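Long-range contacts in fervidolysin (Fervidobacterium pennivorans, PDB 1R6V), which degrades keratin into peptides as a subtilisin-like serine protease of the S8 family, letting the bacterium grow on native feathers: residues 402-411 against 489-497; 147-158 against 388-397. The protein carries 1 engineered substitution. All blocks are in the same frame, centred on the assembly; numbering follows the deposited sequence.

Contact 1: residues 402-411 against 489-497; sequences KPWQIRKLLE and RFPHIDSGT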
loop_
_atom_site.group_PDB
_atom_site.type_symbol
_atom_site.label_atom_id
_atom_site.label_comp_id
_atom_site.label_asym_id
_atom_site.label_seq_id
_atom_site.Cartn_x
_atom_site.Cartn_y
_atom_site.Cartn_z
ATOM N N LYS A 402 13.640 2.138 17.683
ATOM C CA LYS A 402 13.078 2.595 16.413
ATOM C C LYS A 402 12.389 1.350 15.878
ATOM O O LYS A 402 12.749 0.236 16.256
ATOM C CB LYS A 402 14.192 3.045 15.473
ATOM C CG LYS A 402 14.874 4.302 15.975
ATOM C CD LYS A 402 16.062 4.688 15.134
ATOM C CE LYS A 402 16.588 6.050 15.563
ATOM N NZ LYS A 402 16.890 6.102 17.028
ATOM N N PRO A 403 11.388 1.511 15.001
ATOM C CA PRO A 403 10.714 0.320 14.481
ATOM C C PRO A 403 11.604 -0.780 13.904
ATOM O O PRO A 403 11.378 -1.964 14.177
ATOM C CB PRO A 403 9.721 0.908 13.472
ATOM C CG PRO A 403 9.314 2.193 14.186
ATOM C CD PRO A 403 10.668 2.741 14.615
ATOM N N TRP A 404 12.625 -0.421 13.132
ATOM C CA TRP A 404 13.479 -1.462 12.574
ATOM C C TRP A 404 14.216 -2.226 13.677
ATOM O O TRP A 404 14.484 -3.420 13.541
ATOM C CB TRP A 404 14.480 -0.892 11.558
ATOM C CG TRP A 404 15.644 -0.093 12.115
ATOM C CD1 TRP A 404 15.779 1.267 12.111
ATOM C CD2 TRP A 404 16.870 -0.613 12.653
ATOM N NE1 TRP A 404 17.014 1.625 12.605
ATOM C CE2 TRP A 404 17.700 0.490 12.940
ATOM C CE3 TRP A 404 17.344 -1.906 12.917
ATOM C CZ2 TRP A 404 18.981 0.340 13.480
ATOM C CZ3 TRP A 404 18.612 -2.051 13.454
ATOM C CH2 TRP A 404 19.417 -0.935 13.727
ATOM N N GLN A 405 14.524 -1.547 14.778
ATOM C CA GLN A 405 15.224 -2.219 15.864
ATOM C C GLN A 405 14.332 -3.262 16.521
ATOM O O GLN A 405 14.791 -4.338 16.898
ATOM C CB GLN A 405 15.691 -1.208 16.907
ATOM C CG GLN A 405 16.772 -0.264 16.412
ATOM C CD GLN A 405 17.210 0.721 17.496
ATOM O OE1 GLN A 405 16.451 1.599 17.897
ATOM N NE2 GLN A 405 18.435 0.569 17.970
ATOM N N ILE A 406 13.055 -2.936 16.669
ATOM C CA ILE A 406 12.125 -3.887 17.258
ATOM C C ILE A 406 11.999 -5.086 16.333
ATOM O O ILE A 406 12.062 -6.238 16.785
ATOM C CB ILE A 406 10.729 -3.248 17.481
ATOM C CG1 ILE A 406 10.817 -2.192 18.595
ATOM C CG2 ILE A 406 9.688 -4.353 17.810
ATOM C CD1 ILE A 406 11.179 -2.765 19.981
ATOM N N ARG A 407 11.827 -4.842 15.029
ATOM C CA ARG A 407 11.699 -5.964 14.121
ATOM C C ARG A 407 12.962 -6.818 14.125
ATOM O O ARG A 407 12.875 -8.038 14.202
ATOM C CB ARG A 407 11.403 -5.511 12.689
ATOM C CG ARG A 407 11.246 -6.682 11.713
ATOM C CD ARG A 407 10.826 -6.192 10.330
ATOM N NE ARG A 407 11.772 -5.228 9.766
ATOM C CZ ARG A 407 12.969 -5.545 9.285
ATOM N NH1 ARG A 407 13.376 -6.814 9.286
ATOM N NH2 ARG A 407 13.761 -4.590 8.817
ATOM N N LYS A 408 14.134 -6.185 14.042
ATOM C CA LYS A 408 15.352 -6.994 14.033
ATOM C C LYS A 408 15.554 -7.767 15.318
ATOM O O LYS A 408 16.125 -8.854 15.299
ATOM C CB LYS A 408 16.593 -6.134 13.754
ATOM C CG LYS A 408 16.639 -5.527 12.351
ATOM C CD LYS A 408 16.428 -6.561 11.217
ATOM C CE LYS A 408 17.327 -7.775 11.344
ATOM N NZ LYS A 408 17.093 -8.718 10.192
ATOM N N LEU A 409 15.114 -7.214 16.442
ATOM C CA LEU A 409 15.270 -7.911 17.714
ATOM C C LEU A 409 14.444 -9.187 17.655
ATOM O O LEU A 409 14.898 -10.260 18.059
ATOM C CB LEU A 409 14.795 -7.034 18.873
ATOM C CG LEU A 409 14.871 -7.666 20.274
ATOM C CD1 LEU A 409 16.275 -8.265 20.558
ATOM C CD2 LEU A 409 14.537 -6.604 21.299
ATOM N N LEU A 410 13.222 -9.073 17.144
ATOM C CA LEU A 410 12.373 -10.253 17.026
ATOM C C LEU A 410 12.978 -11.319 16.121
ATOM O O LEU A 410 12.944 -12.508 16.442
ATOM C CB LEU A 410 11.000 -9.879 16.461
ATOM C CG LEU A 410 10.139 -8.964 17.320
ATOM C CD1 LEU A 410 8.838 -8.734 16.590
ATOM C CD2 LEU A 410 9.911 -9.546 18.672
ATOM N N GLU A 411 13.509 -10.899 14.974
ATOM C CA GLU A 411 14.080 -11.833 14.019
ATOM C C GLU A 411 15.373 -12.453 14.540
ATOM O O GLU A 411 15.611 -13.642 14.339
ATOM C CB GLU A 411 14.312 -11.130 12.684
ATOM C CG GLU A 411 12.992 -10.728 11.994
ATOM C CD GLU A 411 13.186 -9.853 10.772
ATOM O OE1 GLU A 411 14.348 -9.549 10.413
ATOM O OE2 GLU A 411 12.159 -9.462 10.170
ATOM N N ARG A 489 10.121 5.069 -1.371
ATOM C CA ARG A 489 10.665 5.083 -0.017
ATOM C C ARG A 489 10.527 3.745 0.661
ATOM O O ARG A 489 9.472 3.114 0.594
ATOM C CB ARG A 489 9.938 6.124 0.851
ATOM C CG ARG A 489 9.825 7.510 0.248
ATOM C CD ARG A 489 9.055 8.440 1.189
ATOM N NE ARG A 489 9.854 8.829 2.350
ATOM C CZ ARG A 489 9.530 9.801 3.202
ATOM N NH1 ARG A 489 8.409 10.498 3.035
ATOM N NH2 ARG A 489 10.336 10.088 4.217
ATOM N N PHE A 490 11.596 3.336 1.346
ATOM C CA PHE A 490 11.622 2.064 2.061
ATOM C C PHE A 490 11.978 2.311 3.525
ATOM O O PHE A 490 13.146 2.289 3.882
ATOM C CB PHE A 490 12.674 1.140 1.432
ATOM C CG PHE A 490 12.353 0.748 0.015
ATOM C CD1 PHE A 490 12.678 1.582 -1.049
ATOM C CD2 PHE A 490 11.696 -0.446 -0.243
ATOM C CE1 PHE A 490 12.351 1.231 -2.360
ATOM C CE2 PHE A 490 11.361 -0.810 -1.547
ATOM C CZ PHE A 490 11.690 0.031 -2.605
ATOM N N PRO A 491 10.975 2.507 4.391
ATOM C CA PRO A 491 11.282 2.753 5.801
ATOM C C PRO A 491 11.547 1.523 6.638
ATOM O O PRO A 491 10.923 0.475 6.455
ATOM C CB PRO A 491 10.058 3.515 6.303
ATOM C CG PRO A 491 8.943 2.977 5.454
ATOM C CD PRO A 491 9.547 2.728 4.092
ATOM N N HIS A 492 12.503 1.669 7.546
ATOM C CA HIS A 492 12.819 0.619 8.493
ATOM C C HIS A 492 13.041 -0.762 7.914
ATOM O O HIS A 492 12.618 -1.745 8.494
ATOM C CB HIS A 492 11.713 0.609 9.546
ATOM C CG HIS A 492 11.629 1.901 10.290
ATOM N ND1 HIS A 492 12.482 2.204 11.329
ATOM C CD2 HIS A 492 10.909 3.022 10.053
ATOM C CE1 HIS A 492 12.300 3.462 11.691
ATOM N NE2 HIS A 492 11.353 3.980 10.931
ATOM N N ILE A 493 13.741 -0.818 6.786
ATOM C CA ILE A 493 14.059 -2.082 6.152
ATOM C C ILE A 493 15.456 -2.535 6.610
ATOM O O ILE A 493 16.201 -1.780 7.240
ATOM C CB ILE A 493 14.069 -1.988 4.593
ATOM C CG1 ILE A 493 15.147 -1.013 4.108
ATOM C CG2 ILE A 493 12.682 -1.547 4.089
ATOM C CD1 ILE A 493 15.470 -1.177 2.602
ATOM N N ASP A 494 15.789 -3.781 6.294
ATOM C CA ASP A 494 17.099 -4.338 6.642
ATOM C C ASP A 494 18.253 -3.634 5.924
ATOM O O ASP A 494 18.131 -3.215 4.762
ATOM C CB ASP A 494 17.224 -5.811 6.209
ATOM C CG ASP A 494 16.423 -6.762 7.051
ATOM O OD1 ASP A 494 15.907 -6.358 8.117
ATOM O OD2 ASP A 494 16.329 -7.952 6.640
ATOM N N SER A 495 19.389 -3.544 6.604
ATOM C CA SER A 495 20.574 -3.020 5.943
ATOM C C SER A 495 21.143 -4.301 5.295
ATOM O O SER A 495 20.757 -5.407 5.672
ATOM C CB SER A 495 21.562 -2.452 6.956
ATOM O OG SER A 495 21.878 -3.416 7.945
ATOM N N GLY A 496 22.038 -4.162 4.330
ATOM C CA GLY A 496 22.603 -5.334 3.688
ATOM C C GLY A 496 22.714 -5.207 2.180
ATOM O O GLY A 496 22.496 -4.137 1.608
ATOM N N THR A 497 23.026 -6.320 1.531
ATOM C CA THR A 497 23.207 -6.350 0.084
ATOM C C THR A 497 21.966 -6.834 -0.658
ATOM O O THR A 497 21.381 -7.869 -0.324
ATOM C CB THR A 497 24.406 -7.266 -0.274
ATOM O OG1 THR A 497 25.576 -6.826 0.441
ATOM C CG2 THR A 497 24.677 -7.229 -1.763
HETATM O O HOH W 1 10.661 -2.614 10.300
HETATM O O HOH W 2 14.480 -9.580 7.015
#

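Contact 2: residues 147-158 against 388-397; sequences LWEEASGTNIIV and TGVVAVLLQK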
loop_
_atom_site.group_PDB
_atom_site.type_symbol
_atom_site.label_atom_id
_atom_site.label_comp_id
_atom_site.label_asym_id
_atom_site.label_seq_id
_atom_site.Cartn_x
_atom_site.Cartn_y
_atom_site.Cartn_z
ATOM N N LEU A 147 8.718 -13.147 34.056
ATOM C CA LEU A 147 9.044 -12.240 32.963
ATOM C C LEU A 147 8.203 -10.972 33.054
ATOM O O LEU A 147 8.715 -9.878 32.835
ATOM C CB LEU A 147 8.831 -12.921 31.606
ATOM C CG LEU A 147 9.212 -12.141 30.341
ATOM C CD1 LEU A 147 9.622 -13.119 29.242
ATOM C CD2 LEU A 147 8.028 -11.273 29.881
ATOM N N TRP A 148 6.916 -11.111 33.375
ATOM C CA TRP A 148 6.054 -9.938 33.494
ATOM C C TRP A 148 6.496 -9.018 34.616
ATOM O O TRP A 148 6.186 -7.826 34.603
ATOM C CB TRP A 148 4.595 -10.329 33.727
ATOM C CG TRP A 148 3.914 -10.832 32.508
ATOM C CD1 TRP A 148 4.131 -10.435 31.212
ATOM C CD2 TRP A 148 2.851 -11.791 32.465
ATOM N NE1 TRP A 148 3.262 -11.095 30.369
ATOM C CE2 TRP A 148 2.469 -11.928 31.109
ATOM C CE3 TRP A 148 2.186 -12.548 33.442
ATOM C CZ2 TRP A 148 1.441 -12.800 30.706
ATOM C CZ3 TRP A 148 1.158 -13.419 33.037
ATOM C CH2 TRP A 148 0.801 -13.533 31.678
ATOM N N GLU A 149 7.215 -9.566 35.591
ATOM C CA GLU A 149 7.700 -8.737 36.687
ATOM C C GLU A 149 8.710 -7.726 36.166
ATOM O O GLU A 149 8.865 -6.638 36.732
ATOM C CB GLU A 149 8.347 -9.591 37.775
ATOM C CG GLU A 149 7.392 -10.547 38.458
ATOM C CD GLU A 149 7.966 -11.076 39.751
ATOM O OE1 GLU A 149 8.126 -10.266 40.689
ATOM O OE2 GLU A 149 8.267 -12.287 39.832
ATOM N N GLU A 150 9.404 -8.079 35.089
ATOM C CA GLU A 150 10.384 -7.164 34.506
ATOM C C GLU A 150 9.711 -6.204 33.521
ATOM O O GLU A 150 9.966 -4.997 33.535
ATOM C CB GLU A 150 11.510 -7.941 33.797
ATOM C CG GLU A 150 12.407 -7.047 32.935
ATOM C CD GLU A 150 13.572 -7.770 32.287
ATOM O OE1 GLU A 150 13.530 -9.008 32.140
ATOM O OE2 GLU A 150 14.538 -7.086 31.898
ATOM N N ALA A 151 8.844 -6.750 32.673
ATOM C CA ALA A 151 8.137 -5.954 31.667
ATOM C C ALA A 151 6.821 -6.639 31.281
ATOM O O ALA A 151 6.787 -7.852 31.109
ATOM C CB ALA A 151 9.019 -5.793 30.433
ATOM N N SER A 152 5.757 -5.852 31.138
ATOM C CA SER A 152 4.433 -6.382 30.786
ATOM C C SER A 152 3.634 -5.457 29.851
ATOM O O SER A 152 2.444 -5.683 29.610
ATOM C CB SER A 152 3.622 -6.613 32.060
ATOM O OG SER A 152 3.395 -5.375 32.714
ATOM N N GLY A 153 4.281 -4.415 29.341
ATOM C CA GLY A 153 3.598 -3.487 28.447
ATOM C C GLY A 153 3.076 -2.225 29.122
ATOM O O GLY A 153 2.321 -1.467 28.528
ATOM N N THR A 154 3.478 -1.995 30.370
ATOM C CA THR A 154 3.035 -0.812 31.108
ATOM C C THR A 154 3.205 0.495 30.327
ATOM O O THR A 154 4.287 0.777 29.825
ATOM C CB THR A 154 3.819 -0.685 32.422
ATOM O OG1 THR A 154 3.713 -1.920 33.144
ATOM C CG2 THR A 154 3.261 0.443 33.275
ATOM N N ASN A 155 2.126 1.277 30.261
ATOM C CA ASN A 155 2.068 2.578 29.572
ATOM C C ASN A 155 2.091 2.511 28.045
ATOM O O ASN A 155 2.092 3.554 27.386
ATOM C CB ASN A 155 3.209 3.503 30.013
ATOM C CG ASN A 155 3.221 3.743 31.522
ATOM O OD1 ASN A 155 2.175 3.937 32.137
ATOM N ND2 ASN A 155 4.406 3.754 32.106
ATOM N N ILE A 156 2.126 1.311 27.481
ATOM C CA ILE A 156 2.159 1.190 26.028
ATOM C C ILE A 156 0.733 1.114 25.500
ATOM O O ILE A 156 -0.074 0.339 26.005
ATOM C CB ILE A 156 2.952 -0.082 25.578
ATOM C CG1 ILE A 156 4.390 -0.032 26.107
ATOM C CG2 ILE A 156 2.958 -0.175 24.043
ATOM C CD1 ILE A 156 5.161 1.255 25.758
ATOM N N ILE A 157 0.419 1.945 24.506
ATOM C CA ILE A 157 -0.914 1.955 23.900
ATOM C C ILE A 157 -0.846 1.158 22.593
ATOM O O ILE A 157 -0.030 1.441 21.725
ATOM C CB ILE A 157 -1.381 3.403 23.583
ATOM C CG1 ILE A 157 -1.653 4.150 24.892
ATOM C CG2 ILE A 157 -2.665 3.388 22.739
ATOM C CD1 ILE A 157 -1.876 5.648 24.701
ATOM N N VAL A 158 -1.711 0.154 22.473
ATOM C CA VAL A 158 -1.757 -0.692 21.279
ATOM C C VAL A 158 -3.049 -0.431 20.513
ATOM O O VAL A 158 -4.142 -0.594 21.080
ATOM C CB VAL A 158 -1.792 -2.190 21.673
ATOM C CG1 VAL A 158 -1.948 -3.064 20.438
ATOM C CG2 VAL A 158 -0.540 -2.557 22.453
ATOM N N THR A 388 2.121 -8.523 18.321
ATOM C CA THR A 388 1.831 -7.164 18.775
ATOM C C THR A 388 2.029 -7.084 20.291
ATOM O O THR A 388 2.553 -6.091 20.819
ATOM C CB THR A 388 0.388 -6.751 18.374
ATOM O OG1 THR A 388 0.321 -6.669 16.945
ATOM C CG2 THR A 388 0.016 -5.392 18.940
ATOM N N GLY A 389 1.630 -8.142 20.993
ATOM C CA GLY A 389 1.805 -8.183 22.438
ATOM C C GLY A 389 3.281 -8.211 22.825
ATOM O O GLY A 389 3.709 -7.555 23.777
ATOM N N VAL A 390 4.072 -8.983 22.091
ATOM C CA VAL A 390 5.495 -9.052 22.370
ATOM C C VAL A 390 6.107 -7.665 22.151
ATOM O O VAL A 390 6.911 -7.206 22.952
ATOM C CB VAL A 390 6.196 -10.092 21.465
ATOM C CG1 VAL A 390 7.723 -9.954 21.574
ATOM C CG2 VAL A 390 5.784 -11.505 21.901
ATOM N N VAL A 391 5.732 -7.004 21.056
ATOM C CA VAL A 391 6.253 -5.659 20.794
ATOM C C VAL A 391 5.907 -4.699 21.939
ATOM O O VAL A 391 6.734 -3.876 22.357
ATOM C CB VAL A 391 5.686 -5.083 19.451
ATOM C CG1 VAL A 391 6.114 -3.604 19.263
ATOM C CG2 VAL A 391 6.217 -5.906 18.277
ATOM N N ALA A 392 4.674 -4.768 22.435
ATOM C CA ALA A 392 4.278 -3.882 23.523
ATOM C C ALA A 392 5.153 -4.080 24.762
ATOM O O ALA A 392 5.522 -3.105 25.418
ATOM C CB ALA A 392 2.798 -4.095 23.872
ATOM N N VAL A 393 5.465 -5.332 25.086
ATOM C CA VAL A 393 6.324 -5.625 26.244
ATOM C C VAL A 393 7.734 -5.069 25.975
ATOM O O VAL A 393 8.344 -4.424 26.838
ATOM C CB VAL A 393 6.358 -7.173 26.537
ATOM C CG1 VAL A 393 7.319 -7.487 27.704
ATOM C CG2 VAL A 393 4.946 -7.642 26.930
ATOM N N LEU A 394 8.240 -5.271 24.763
ATOM C CA LEU A 394 9.567 -4.765 24.414
ATOM C C LEU A 394 9.660 -3.249 24.473
ATOM O O LEU A 394 10.698 -2.707 24.864
ATOM C CB LEU A 394 9.976 -5.219 23.011
ATOM C CG LEU A 394 10.128 -6.733 22.810
ATOM C CD1 LEU A 394 10.430 -7.029 21.349
ATOM C CD2 LEU A 394 11.265 -7.268 23.695
ATOM N N LEU A 395 8.592 -2.561 24.081
ATOM C CA LEU A 395 8.626 -1.100 24.082
ATOM C C LEU A 395 8.706 -0.548 25.492
ATOM O O LEU A 395 9.123 0.593 25.683
ATOM C CB LEU A 395 7.421 -0.535 23.326
ATOM C CG LEU A 395 7.557 -0.743 21.806
ATOM C CD1 LEU A 395 6.271 -0.342 21.123
ATOM C CD2 LEU A 395 8.748 0.071 21.268
ATOM N N GLN A 396 8.302 -1.342 26.480
ATOM C CA GLN A 396 8.418 -0.891 27.862
ATOM C C GLN A 396 9.890 -0.942 28.251
ATOM O O GLN A 396 10.418 -0.011 28.871
ATOM C CB GLN A 396 7.646 -1.789 28.829
ATOM C CG GLN A 396 7.867 -1.380 30.289
ATOM C CD GLN A 396 7.152 -2.285 31.262
ATOM O OE1 GLN A 396 6.249 -3.029 30.883
ATOM N NE2 GLN A 396 7.546 -2.224 32.530
ATOM N N LYS A 397 10.560 -2.027 27.888
ATOM C CA LYS A 397 11.964 -2.180 28.239
ATOM C C LYS A 397 12.936 -1.354 27.404
ATOM O O LYS A 397 13.987 -0.946 27.899
ATOM C CB LYS A 397 12.381 -3.649 28.177
ATOM C CG LYS A 397 13.842 -3.862 28.582
ATOM C CD LYS A 397 14.185 -5.325 28.803
ATOM C CE LYS A 397 15.634 -5.475 29.280
ATOM N NZ LYS A 397 16.007 -6.896 29.530
#

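Contact 1: residues 402-411 against 489-497
Asp-494 OD1 is gripped by both terminal nitrogens of Arg-407, NH1 at 2.8 Å and NH2 at 2.9 Å, in an end-on salt bridge that converges on one oxygen. The two donors come from the same face of the carboxylate, whose plane is turned 41° from the guanidinium, while the oxygen lies in the guanidinium plane. Lys-408 bends at chi2 and chi3 (-51°), which curls CD and NZ toward Asp-494, and adds a weak bond from NZ to the same OD1 at 3.4 Å. Glu-411, one turn on, joins the network, OE2 accepting from Arg-407 NH1 and OE1 from Lys-408 NZ; these two cations probably offset the repulsion between its carboxylate and that of Asp-494. The guanidinium is held further by a nearly straight bond from NH2 to His-492 O (3.1 Å, 168°), and a water links NE to that carbonyl. At the helix start, Trp-404 N donates to His-492 ND1 at 3.2 Å, well out of the imidazole plane. Pro-403 lays CB over one face of this imidazole, a CH-pi contact 3.9 Å from the ring centroid, whereas the Trp-404 indole meets it rim to rim. Asp-494 OD2 makes a salt bridge to Arg-472. The contact joins helix 403-413 of the catalytic domain to the first beta-sandwich domain, at the His-492 corner of edge strand 487-494, which pairs with strand 446-455; Met-285 of helix 275-286 also touches His-492.

Contact 2: residues 147-158 against 388-397
Three successive backbone N-H groups, of Ser-152, Gly-153 and Thr-154, converge on Gln-396 OE1 at 2.9, 2.9 and 3.0 Å. Gly-153 N points nearly along the C=O axis, while Ser-152 N and Thr-154 N lie off the amide plane, on opposite faces. The Gln-396 chain is extended, with CG trans to the backbone N (chi1 175°), which carries the amide out from the helix to the loop. Replacing it with an alanine would probably leave these three N-H groups without their shared acceptor and the loop less firmly held. The charged pair is Lys-397 NZ with Glu-150 OE2, 2.8 Å apart; the amine also donates to the carbonyl of Leu-437. In the subtilisin fold, the first turn of helix 380-397 carries the probable charge-relay Ser-381, and the helix packs against the loop entering central strand 157-162, which ends at the probable charge-relay Asp-162. Among the apolar contacts, Val-393 CG1 meets Ala-151 CB at 3.6 Å, Ile-156 sets CG2 against Ala-392 CB and CD1 against Leu-395 CB, and Val-158 CG2 reaches that same Ala-392 methyl. Nearer the helix N terminus, Val-158 CG1 presses tightly on Thr-388 CG2 at 3.4 Å, while Thr-388 OG1 bonds to Asn-265 ND2.

How the contacts relate
From the N terminus, contact 2 opens first, at 147-158, and closes a long loop of 229 residues when the chain reaches helix 380-397. Contact 1 opens just afterwards on the next helix, 403-413, and closes a shorter loop of 77 residues at 489-497. The loops lie in series, neither nested nor crossed. Contact 2 ties the loop between helix 145-150 and strand 157-162 to helix 380-397, within the catalytic domain, whereas contact 1 crosses from that domain to the first beta-sandwich domain. Their centres are about 19 Å apart, yet the two helices pack directly: Leu-410 touches Val-390 and Leu-394, and Ile-406 touches Val-391 and Leu-395, giving a continuous packed path from strand 157-162 to the sandwich.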